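PDB 4AKS: thiazoline oxidase/subtilisin-like protease from Prochloron didemni, which probably cleaves precursor peptides and joins their ends to form the macrocycles of patellamides, using a subtilisin-like protease domain. Local coordinates for residues D57-Y62 against P156-I161. Numbering follows the deposited sequence.
Sequences DGDPDY and PQDAVI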
ATOM      1  N   ASP A  57      -3.393  -7.024   4.580  1.00 39.18           N
ATOM      2  CA  ASP A  57      -3.299  -7.607   3.229  1.00 41.50           C
ATOM      3  C   ASP A  57      -2.957  -9.087   3.447  1.00 40.71           C
ATOM      4  O   ASP A  57      -3.180  -9.614   4.544  1.00 41.87           O
ATOM      5  CB  ASP A  57      -2.206  -6.882   2.422  1.00 42.94           C
ATOM      6  CG  ASP A  57      -2.370  -7.011   0.881  1.00 48.90           C
ATOM      7  OD1 ASP A  57      -2.885  -8.029   0.347  1.00 46.91           O
ATOM      8  OD2 ASP A  57      -1.923  -6.073   0.182  1.00 57.58           O
ATOM      9  N   GLY A  58      -2.380  -9.741   2.449  1.00 39.51           N
ATOM     10  CA  GLY A  58      -1.858 -11.084   2.622  1.00 41.23           C
ATOM     11  C   GLY A  58      -0.492 -11.124   3.307  1.00 41.50           C
ATOM     12  O   GLY A  58      -0.070 -10.164   3.973  1.00 39.87           O
ATOM     13  N   ASP A  59       0.199 -12.243   3.116  1.00 40.33           N
ATOM     14  CA  ASP A  59       1.426 -12.561   3.833  1.00 41.88           C
ATOM     15  C   ASP A  59       2.576 -12.376   2.847  1.00 42.24           C
ATOM     16  O   ASP A  59       2.691 -13.154   1.896  1.00 41.80           O
ATOM     17  CB  ASP A  59       1.347 -14.015   4.323  1.00 43.01           C
ATOM     18  CG  ASP A  59       2.557 -14.444   5.119  1.00 45.11           C
ATOM     19  OD1 ASP A  59       3.395 -13.603   5.511  1.00 46.15           O
ATOM     20  OD2 ASP A  59       2.668 -15.662   5.363  1.00 49.13           O
ATOM     21  N   PRO A  60       3.402 -11.332   3.051  1.00 41.84           N
ATOM     22  CA  PRO A  60       4.494 -11.033   2.164  1.00 41.87           C
ATOM     23  C   PRO A  60       5.711 -11.914   2.427  1.00 43.49           C
ATOM     24  O   PRO A  60       5.845 -12.489   3.508  1.00 44.64           O
ATOM     25  CB  PRO A  60       4.831  -9.584   2.534  1.00 41.79           C
ATOM     26  CG  PRO A  60       4.601  -9.523   3.999  1.00 42.12           C
ATOM     27  CD  PRO A  60       3.422 -10.442   4.242  1.00 42.98           C
ATOM     28  N   ASP A  61       6.616 -11.950   1.460  1.00 45.83           N
ATOM     29  CA  ASP A  61       7.850 -12.737   1.544  1.00 45.39           C
ATOM     30  C   ASP A  61       9.007 -11.852   2.016  1.00 44.68           C
ATOM     31  O   ASP A  61       9.616 -11.136   1.223  1.00 43.02           O
ATOM     32  CB  ASP A  61       8.142 -13.317   0.159  1.00 45.38           C
ATOM     33  CG  ASP A  61       9.405 -14.171   0.107  1.00 45.47           C
ATOM     34  OD1 ASP A  61      10.087 -14.371   1.139  1.00 46.89           O
ATOM     35  OD2 ASP A  61       9.700 -14.636  -1.005  1.00 41.78           O
ATOM     36  N   TYR A  62       9.325 -11.936   3.302  1.00 42.57           N
ATOM     37  CA  TYR A  62      10.421 -11.157   3.896  1.00 44.04           C
ATOM     38  C   TYR A  62      11.831 -11.673   3.577  1.00 46.53           C
ATOM     39  O   TYR A  62      12.807 -10.996   3.914  1.00 48.37           O
ATOM     40  CB  TYR A  62      10.270 -11.098   5.425  1.00 44.03           C
ATOM     41  CG  TYR A  62       9.253 -10.113   5.960  1.00 43.52           C
ATOM     42  CD1 TYR A  62       8.459  -9.328   5.118  1.00 43.28           C
ATOM     43  CD2 TYR A  62       9.082  -9.977   7.323  1.00 44.68           C
ATOM     44  CE1 TYR A  62       7.537  -8.436   5.633  1.00 42.97           C
ATOM     45  CE2 TYR A  62       8.160  -9.103   7.848  1.00 44.14           C
ATOM     46  CZ  TYR A  62       7.388  -8.333   7.005  1.00 44.22           C
ATOM     47  OH  TYR A  62       6.477  -7.462   7.552  1.00 43.90           O
ATOM     48  N   PRO A 156      -1.016 -10.179   8.106  1.00 39.04           N
ATOM     49  CA  PRO A 156      -1.560 -11.017   7.043  1.00 38.89           C
ATOM     50  C   PRO A 156      -2.945 -11.582   7.348  1.00 39.89           C
ATOM     51  O   PRO A 156      -3.238 -11.892   8.485  1.00 40.37           O
ATOM     52  CB  PRO A 156      -0.550 -12.161   6.960  1.00 40.13           C
ATOM     53  CG  PRO A 156       0.706 -11.585   7.499  1.00 40.59           C
ATOM     54  CD  PRO A 156       0.264 -10.713   8.615  1.00 38.58           C
ATOM     55  N   GLN A 157      -3.771 -11.692   6.319  1.00 41.08           N
ATOM     56  CA  GLN A 157      -5.132 -12.155   6.432  1.00 43.95           C
ATOM     57  C   GLN A 157      -5.391 -13.414   5.645  1.00 47.27           C
ATOM     58  O   GLN A 157      -6.514 -13.891   5.650  1.00 52.89           O
ATOM     59  CB  GLN A 157      -6.095 -11.067   5.913  1.00 42.55           C
ATOM     60  CG  GLN A 157      -5.916  -9.725   6.589  1.00 41.31           C
ATOM     61  CD  GLN A 157      -6.250  -9.785   8.057  1.00 41.01           C
ATOM     62  OE1 GLN A 157      -7.273 -10.351   8.442  1.00 41.57           O
ATOM     63  NE2 GLN A 157      -5.389  -9.210   8.886  1.00 40.42           N
ATOM     64  N   ASP A 158      -4.379 -13.948   4.963  1.00 51.89           N
ATOM     65  CA  ASP A 158      -4.577 -15.086   4.046  1.00 55.15           C
ATOM     66  C   ASP A 158      -5.074 -16.364   4.745  1.00 56.98           C
ATOM     67  O   ASP A 158      -5.764 -17.192   4.121  1.00 55.72           O
ATOM     68  CB  ASP A 158      -3.310 -15.372   3.208  1.00 55.43           C
ATOM     69  CG  ASP A 158      -2.221 -16.079   3.997  1.00 57.89           C
ATOM     70  OD1 ASP A 158      -1.775 -15.523   5.031  1.00 61.78           O
ATOM     71  OD2 ASP A 158      -1.812 -17.193   3.587  1.00 59.39           O
ATOM     72  N   ALA A 159      -4.735 -16.518   6.029  1.00 56.48           N
ATOM     73  CA  ALA A 159      -5.240 -17.647   6.827  1.00 59.53           C
ATOM     74  C   ALA A 159      -6.773 -17.741   6.849  1.00 63.66           C
ATOM     75  O   ALA A 159      -7.312 -18.836   6.954  1.00 64.69           O
ATOM     76  CB  ALA A 159      -4.694 -17.603   8.245  1.00 57.26           C
ATOM     77  N   VAL A 160      -7.464 -16.606   6.714  1.00 67.47           N
ATOM     78  CA  VAL A 160      -8.936 -16.576   6.700  1.00 71.78           C
ATOM     79  C   VAL A 160      -9.564 -17.151   5.420  1.00 75.04           C
ATOM     80  O   VAL A 160     -10.756 -17.478   5.399  1.00 74.23           O
ATOM     81  CB  VAL A 160      -9.486 -15.144   6.901  1.00 71.67           C
ATOM     82  CG1 VAL A 160      -9.452 -14.359   5.599  1.00 70.76           C
ATOM     83  CG2 VAL A 160     -10.912 -15.206   7.423  1.00 75.87           C
ATOM     84  N   ILE A 161      -8.774 -17.264   4.358  1.00 77.37           N
ATOM     85  CA  ILE A 161      -9.274 -17.822   3.104  1.00 82.05           C
ATOM     86  C   ILE A 161      -9.293 -19.354   3.211  1.00 84.10           C
ATOM     87  O   ILE A 161      -8.249 -19.986   3.423  1.00 80.19           O
ATOM     88  CB  ILE A 161      -8.437 -17.334   1.902  1.00 80.93           C
ATOM     89  CG1 ILE A 161      -8.529 -15.807   1.788  1.00 80.56           C
ATOM     90  CG2 ILE A 161      -8.920 -17.977   0.607  1.00 81.84           C
ATOM     91  CD1 ILE A 161      -7.448 -15.193   0.931  1.00 81.01           C
TER
HETATM   92  O   HOH W   1       0.960 -17.568   4.317  1.00 56.09           O
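With CG of D59 turned away from its own backbone N (chi1 -178°) and CG of D158 set between its backbone N and carbonyl carbon, the two acids lie side by side, the carboxylates kept apart. OD1 of D158 reaches CB of D59 at 3.5 Å, while OD2 of D59 stays 4.5 Å from D158 OD1. A water bridges the two acids, donating to D59 OD2 (2.8 Å) and to D158 OD2 (2.9 Å). D59 OD1 forms a salt bridge with K74 and D158 OD2 one with R121, which would be expected to favour the ionised forms. The ring of P156 lies against D59, its CB 3.7 Å from D59 CA. The two segments leave neighbouring strands 52-57 and 151-156 at the C-terminal end of the parallel sheet, where subtilases carry their active site. D57 OD2 is hydrogen-bonded to H127 ND1, an arrangement consistent with a subtilisin-type Ser-His-Asp triad with S292. D57 OD1 accepts the N-H of G58 on its anti side, N to OD1 2.8 Å, the donor somewhat out of the carboxylate plane. The backbone O of D57 takes the N-H of Q157 at 2.8 Å, in the carbonyl plane but bent at the hydrogen (131°), and also meets the CA-H of P156.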